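PDB 2IG6: NimC/NimA family protein from Clostridium acetobutylicum, which binds flavin mononucleotide and is probably an oxidoreductase of the pyridoxamine 5'-phosphate oxidase-like NimC/NimA family. Local coordinates for residues C68-I80 / W89-R101. Numbering follows the deposited sequence. Where two conformers were deposited one is given.
With FMN (flavin mononucleotide), chain D; SO4 (sulfate ion), chain F.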
loop_
_atom_site.group_PDB
_atom_site.type_symbol
_atom_site.label_atom_id
_atom_site.label_comp_id
_atom_site.label_asym_id
_atom_site.label_seq_id
_atom_site.Cartn_x
_atom_site.Cartn_y
_atom_site.Cartn_z
ATOM N N CYS A 68 12.832 4.336 1.659
ATOM C CA CYS A 68 12.178 3.043 1.817
ATOM C C CYS A 68 13.181 1.963 2.239
ATOM O O CYS A 68 12.876 1.151 3.105
ATOM C CB CYS A 68 11.397 2.628 0.561
ATOM S SG CYS A 68 12.352 2.393 -0.963
ATOM N N PHE A 69 14.370 1.977 1.647
ATOM C CA PHE A 69 15.416 1.024 2.009
ATOM C C PHE A 69 15.847 1.233 3.460
ATOM O O PHE A 69 15.925 0.294 4.251
ATOM C CB PHE A 69 16.634 1.198 1.106
ATOM C CG PHE A 69 17.762 0.277 1.453
ATOM C CD1 PHE A 69 17.773 -1.020 0.978
ATOM C CD2 PHE A 69 18.796 0.691 2.260
ATOM C CE1 PHE A 69 18.792 -1.873 1.309
ATOM C CE2 PHE A 69 19.828 -0.177 2.606
ATOM C CZ PHE A 69 19.822 -1.456 2.125
ATOM N N LYS A 70 16.116 2.483 3.819
ATOM C CA LYS A 70 16.582 2.794 5.167
ATOM C C LYS A 70 15.518 2.371 6.194
ATOM O O LYS A 70 15.840 1.865 7.278
ATOM C CB LYS A 70 16.904 4.283 5.279
ATOM C CG LYS A 70 18.099 4.690 4.422
ATOM C CD LYS A 70 18.208 6.193 4.181
ATOM C CE LYS A 70 19.493 6.497 3.400
ATOM N NZ LYS A 70 19.657 7.941 3.063
ATOM N N GLN A 71 14.258 2.555 5.838
ATOM C CA GLN A 71 13.145 2.131 6.709
ATOM C C GLN A 71 13.145 0.624 6.916
ATOM O O GLN A 71 12.889 0.152 8.021
ATOM C CB GLN A 71 11.808 2.612 6.145
ATOM C CG GLN A 71 11.653 4.134 6.276
ATOM C CD GLN A 71 10.649 4.732 5.336
ATOM O OE1 GLN A 71 9.799 4.040 4.772
ATOM N NE2 GLN A 71 10.736 6.054 5.156
HETATM N N MSE A 72 13.456 -0.133 5.857
HETATM C CA MSE A 72 13.431 -1.612 5.938
HETATM C C MSE A 72 14.596 -2.145 6.754
HETATM O O MSE A 72 14.496 -3.216 7.363
HETATM C CB MSE A 72 13.432 -2.234 4.551
HETATM C CG MSE A 72 12.089 -2.071 3.832
HETATM SE SE MSE A 72 12.061 -3.006 2.140
HETATM C CE MSE A 72 13.102 -1.954 1.132
ATOM N N ILE A 73 15.702 -1.398 6.753
ATOM C CA ILE A 73 16.865 -1.729 7.598
ATOM C C ILE A 73 16.541 -1.431 9.054
ATOM O O ILE A 73 16.813 -2.255 9.927
ATOM C CB ILE A 73 18.120 -0.962 7.154
ATOM C CG1 ILE A 73 18.490 -1.314 5.706
ATOM C CG2 ILE A 73 19.296 -1.241 8.097
ATOM C CD1 ILE A 73 18.586 -2.813 5.419
ATOM N N GLN A 74 15.924 -0.282 9.310
ATOM C CA GLN A 74 15.619 0.147 10.666
ATOM C C GLN A 74 14.505 -0.707 11.295
ATOM O O GLN A 74 14.540 -0.983 12.491
ATOM C CB GLN A 74 15.290 1.657 10.672
ATOM C CG GLN A 74 14.755 2.237 11.967
ATOM C CD GLN A 74 15.737 2.143 13.102
ATOM O OE1 GLN A 74 16.954 1.988 12.891
ATOM N NE2 GLN A 74 15.224 2.258 14.327
ATOM N N ASN A 75 13.546 -1.136 10.480
ATOM C CA ASN A 75 12.431 -1.995 10.923
ATOM C C ASN A 75 12.111 -2.969 9.809
ATOM O O ASN A 75 11.539 -2.573 8.795
ATOM C CB ASN A 75 11.200 -1.167 11.271
ATOM C CG ASN A 75 10.024 -2.025 11.755
ATOM O OD1 ASN A 75 10.105 -3.255 11.812
ATOM N ND2 ASN A 75 8.930 -1.358 12.124
ATOM N N PRO A 76 12.525 -4.235 9.964
ATOM C CA PRO A 76 12.367 -5.222 8.904
ATOM C C PRO A 76 10.929 -5.655 8.649
ATOM O O PRO A 76 10.674 -6.323 7.658
ATOM C CB PRO A 76 13.195 -6.406 9.408
ATOM C CG PRO A 76 13.187 -6.275 10.838
ATOM C CD PRO A 76 13.217 -4.811 11.130
ATOM N N LYS A 77 9.997 -5.281 9.513
ATOM C CA LYS A 77 8.612 -5.661 9.319
ATOM C C LYS A 77 7.994 -4.823 8.222
ATOM O O LYS A 77 8.006 -3.575 8.274
ATOM C CB LYS A 77 7.808 -5.460 10.590
ATOM C CG LYS A 77 8.164 -6.394 11.687
ATOM C CD LYS A 77 7.281 -6.159 12.894
ATOM C CE LYS A 77 7.654 -7.089 14.020
ATOM N NZ LYS A 77 6.648 -7.016 15.113
ATOM N N VAL A 78 7.408 -5.519 7.254
ATOM C CA VAL A 78 6.722 -4.889 6.146
ATOM C C VAL A 78 5.384 -5.563 5.861
ATOM O O VAL A 78 5.101 -6.648 6.368
ATOM C CB VAL A 78 7.602 -4.937 4.867
ATOM C CG1 VAL A 78 8.959 -4.339 5.140
ATOM C CG2 VAL A 78 7.735 -6.388 4.333
ATOM N N GLU A 79 4.556 -4.911 5.048
ATOM C CA GLU A 79 3.413 -5.587 4.438
ATOM C C GLU A 79 3.306 -5.168 2.973
ATOM O O GLU A 79 3.581 -4.019 2.630
ATOM C CB GLU A 79 2.128 -5.346 5.244
ATOM C CG GLU A 79 0.913 -6.169 4.768
ATOM C CD GLU A 79 -0.206 -6.246 5.806
ATOM O OE1 GLU A 79 -0.158 -7.151 6.681
ATOM O OE2 GLU A 79 -1.131 -5.402 5.764
ATOM N N ILE A 80 2.924 -6.119 2.117
ATOM C CA ILE A 80 2.674 -5.864 0.707
ATOM C C ILE A 80 1.209 -6.122 0.374
ATOM O O ILE A 80 0.615 -7.097 0.846
ATOM C CB ILE A 80 3.587 -6.760 -0.163
ATOM C CG1 ILE A 80 5.041 -6.230 -0.087
ATOM C CG2 ILE A 80 3.079 -6.825 -1.594
ATOM C CD1 ILE A 80 6.058 -7.049 -0.823
ATOM N N TRP A 89 -6.987 -9.903 -4.650
ATOM C CA TRP A 89 -5.919 -9.147 -4.022
ATOM C C TRP A 89 -5.154 -9.950 -2.978
ATOM O O TRP A 89 -5.641 -10.951 -2.455
ATOM C CB TRP A 89 -6.453 -7.836 -3.461
ATOM C CG TRP A 89 -7.282 -7.931 -2.244
ATOM C CD1 TRP A 89 -6.868 -7.744 -0.959
ATOM C CD2 TRP A 89 -8.679 -8.155 -2.190
ATOM N NE1 TRP A 89 -7.922 -7.865 -0.104
ATOM C CE2 TRP A 89 -9.052 -8.120 -0.832
ATOM C CE3 TRP A 89 -9.655 -8.393 -3.159
ATOM C CZ2 TRP A 89 -10.357 -8.313 -0.413
ATOM C CZ3 TRP A 89 -10.968 -8.586 -2.746
ATOM C CH2 TRP A 89 -11.303 -8.545 -1.379
ATOM N N ILE A 90 -3.933 -9.518 -2.725
ATOM C CA ILE A 90 -3.060 -10.189 -1.776
ATOM C C ILE A 90 -2.736 -9.274 -0.602
ATOM O O ILE A 90 -2.681 -8.039 -0.736
ATOM C CB ILE A 90 -1.749 -10.657 -2.460
ATOM C CG1 ILE A 90 -0.893 -11.519 -1.519
ATOM C CG2 ILE A 90 -0.932 -9.466 -2.998
ATOM C CD1 ILE A 90 0.159 -12.290 -2.240
ATOM N N ARG A 91 -2.526 -9.880 0.559
ATOM C CA ARG A 91 -1.847 -9.193 1.634
ATOM C C ARG A 91 -0.751 -10.105 2.141
ATOM O O ARG A 91 -1.002 -11.228 2.518
ATOM C CB ARG A 91 -2.814 -8.785 2.722
ATOM C CG ARG A 91 -3.687 -7.606 2.219
ATOM C CD ARG A 91 -4.569 -7.085 3.283
ATOM N NE ARG A 91 -3.867 -6.387 4.348
ATOM C CZ ARG A 91 -4.439 -6.115 5.517
ATOM N NH1 ARG A 91 -5.679 -6.525 5.736
ATOM N NH2 ARG A 91 -3.796 -5.468 6.466
ATOM N N LEU A 92 0.474 -9.619 2.103
ATOM C CA LEU A 92 1.624 -10.445 2.462
ATOM C C LEU A 92 2.351 -9.694 3.565
ATOM O O LEU A 92 2.895 -8.622 3.343
ATOM C CB LEU A 92 2.514 -10.663 1.237
ATOM C CG LEU A 92 3.872 -11.320 1.422
ATOM C CD1 LEU A 92 3.698 -12.686 2.035
ATOM C CD2 LEU A 92 4.618 -11.425 0.089
ATOM N N THR A 93 2.336 -10.269 4.757
ATOM C CA THR A 93 2.988 -9.706 5.925
ATOM C C THR A 93 4.301 -10.450 6.151
ATOM O O THR A 93 4.326 -11.666 6.058
ATOM C CB THR A 93 2.084 -9.910 7.159
ATOM O OG1 THR A 93 0.748 -9.476 6.857
ATOM C CG2 THR A 93 2.613 -9.144 8.360
ATOM N N GLY A 94 5.387 -9.742 6.458
ATOM C CA GLY A 94 6.623 -10.453 6.761
ATOM C C GLY A 94 7.779 -9.568 7.155
ATOM O O GLY A 94 7.598 -8.390 7.464
ATOM N N GLU A 95 8.969 -10.151 7.120
ATOM C CA GLU A 95 10.206 -9.435 7.404
ATOM C C GLU A 95 11.181 -9.587 6.252
ATOM O O GLU A 95 11.257 -10.640 5.622
ATOM C CB GLU A 95 10.828 -9.956 8.687
ATOM C CG GLU A 95 10.057 -9.530 9.911
ATOM C CD GLU A 95 10.758 -9.803 11.241
ATOM O OE1 GLU A 95 11.964 -10.159 11.270
ATOM O OE2 GLU A 95 10.078 -9.642 12.272
ATOM N N VAL A 96 11.940 -8.536 5.990
ATOM C CA VAL A 96 12.909 -8.560 4.897
ATOM C C VAL A 96 14.316 -8.400 5.437
ATOM O O VAL A 96 14.519 -7.805 6.499
ATOM C CB VAL A 96 12.585 -7.496 3.818
ATOM C CG1 VAL A 96 11.228 -7.788 3.182
ATOM C CG2 VAL A 96 12.573 -6.105 4.415
ATOM N N ALA A 97 15.276 -8.963 4.697
ATOM C CA ALA A 97 16.692 -8.826 4.987
ATOM C C ALA A 97 17.391 -8.406 3.702
ATOM O O ALA A 97 17.105 -8.927 2.637
ATOM C CB ALA A 97 17.246 -10.128 5.482
ATOM N N ASN A 98 18.285 -7.437 3.809
ATOM C CA ASN A 98 19.159 -7.070 2.719
ATOM C C ASN A 98 20.190 -8.181 2.437
ATOM O O ASN A 98 20.811 -8.670 3.345
ATOM C CB ASN A 98 19.890 -5.777 3.080
ATOM C CG ASN A 98 20.756 -5.288 1.967
ATOM O OD1 ASN A 98 20.280 -5.131 0.850
ATOM N ND2 ASN A 98 22.054 -5.147 2.232
ATOM N N ASP A 99 20.361 -8.558 1.173
ATOM C CA ASP A 99 21.320 -9.621 0.786
ATOM C C ASP A 99 22.442 -8.937 0.001
ATOM O O ASP A 99 22.230 -8.465 -1.107
ATOM C CB ASP A 99 20.589 -10.675 -0.060
ATOM C CG ASP A 99 21.435 -11.896 -0.362
ATOM O OD1 ASP A 99 22.659 -11.829 -0.233
ATOM O OD2 ASP A 99 20.866 -12.937 -0.744
ATOM N N ASP A 100 23.626 -8.870 0.595
ATOM C CA ASP A 100 24.763 -8.141 0.012
ATOM C C ASP A 100 25.598 -8.938 -0.988
ATOM O O ASP A 100 26.628 -8.453 -1.418
ATOM C CB ASP A 100 25.701 -7.670 1.130
ATOM C CG ASP A 100 25.322 -6.322 1.710
ATOM O OD1 ASP A 100 24.646 -5.519 1.028
ATOM O OD2 ASP A 100 25.759 -6.050 2.858
ATOM N N ARG A 101 25.210 -10.173 -1.295
ATOM C CA ARG A 101 25.963 -11.010 -2.224
ATOM C C ARG A 101 25.891 -10.497 -3.649
ATOM O O ARG A 101 24.813 -10.306 -4.203
ATOM C CB ARG A 101 25.438 -12.435 -2.210
ATOM C CG ARG A 101 25.679 -13.170 -0.925
ATOM C CD ARG A 101 25.168 -14.586 -1.052
ATOM N NE ARG A 101 23.720 -14.621 -1.164
ATOM C CZ ARG A 101 23.004 -15.713 -1.396
ATOM N NH1 ARG A 101 23.610 -16.886 -1.562
ATOM N NH2 ARG A 101 21.692 -15.637 -1.460
HETATM N N1 FMN D . 11.232 1.467 -6.276
HETATM C C2 FMN D . 12.029 0.441 -5.797
HETATM O O2 FMN D . 12.928 0.725 -5.019
HETATM N N3 FMN D . 11.785 -0.863 -6.172
HETATM C C4 FMN D . 10.796 -1.177 -7.080
HETATM O O4 FMN D . 10.468 -2.349 -7.274
HETATM C C4A FMN D . 9.986 -0.143 -7.565
HETATM N N5 FMN D . 8.983 -0.424 -8.482
HETATM C C5A FMN D . 8.171 0.601 -8.930
HETATM C C6 FMN D . 7.139 0.313 -9.822
HETATM C C7 FMN D . 6.322 1.338 -10.276
HETATM C C7M FMN D . 5.270 1.002 -11.286
HETATM C C8 FMN D . 6.545 2.647 -9.839
HETATM C C8M FMN D . 5.584 3.757 -10.161
HETATM C C9 FMN D . 7.574 2.948 -8.973
HETATM C C9A FMN D . 8.396 1.904 -8.495
HETATM N N10 FMN D . 9.420 2.194 -7.612
HETATM C C10 FMN D . 10.224 1.158 -7.153
HETATM C "C1'" FMN D . 9.811 3.587 -7.211
HETATM C "C2'" FMN D . 9.279 3.916 -5.811
HETATM O "O2'" FMN D . 7.847 3.910 -5.767
HETATM C "C3'" FMN D . 9.830 5.277 -5.420
HETATM O "O3'" FMN D . 11.251 5.318 -5.573
HETATM C "C4'" FMN D . 9.442 5.664 -3.994
HETATM O "O4'" FMN D . 9.635 7.053 -3.870
HETATM C "C5'" FMN D . 10.320 4.964 -2.956
HETATM O "O5'" FMN D . 9.808 5.071 -1.632
HETATM P P FMN D . 10.392 6.209 -0.655
HETATM O O1P FMN D . 9.722 6.142 0.666
HETATM O O2P FMN D . 10.134 7.536 -1.331
HETATM O O3P FMN D . 11.889 6.028 -0.506
HETATM S S SO4 F . -7.990 -4.710 7.541
HETATM O O1 SO4 F . -9.173 -4.262 8.299
HETATM O O2 SO4 F . -8.086 -6.132 7.254
HETATM O O3 SO4 F . -7.982 -3.957 6.300
HETATM O O4 SO4 F . -6.791 -4.421 8.322
HETATM O O HOH W 1 15.972 -5.522 7.076
#
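Glu-79 meets Arg-91 and Thr-93 with different oxygens of one carboxylate. Its OE2 takes the salt bridge from Arg-91 NH2 at 2.8 Å, received on the syn side and lying near the guanidinium plane; the two flat groups are nevertheless turned 83° apart, and Arg-91 NE adds only a weak bond. Thr-93 OG1 donates to OE1 at 2.5 Å from the anti side. With CG anti to the backbone N (chi1 -173°), the extended chain carries the carboxylate across the neighbouring strand. Glu-79 and Thr-93 are a non-hydrogen-bonded antiparallel pair, flanked by hydrogen-bonded Val-78/Gly-94 and Ile-80/Leu-92, in a hairpin consistent with the family's split barrel. On its other face the Val-78 and Val-96 side chains cross at about a right angle, CG2 3.9 Å from CG1, while Met-72 of helix 68-74, present as selenomethionine, lays its SE against Val-96 CG2, also at 3.9 Å. Farther along, the Phe-69 ring presents its edge to the Asn-98 amide, planes perpendicular, CE1 to OD1 3.6 Å. The Glu-79 carboxylate also binds Arg-44 and the backbone N of Val-45 of the second subunit; this several-fold grip would favour an ionised carboxylate and is consistent with Glu-79 holding Arg-91 in place at the dimer interface. Arg-91 NH1 of this chain binds a sulfate, whereas Arg-91 of the second subunit bonds the FMN whose phosphate accepts from Cys-68 N.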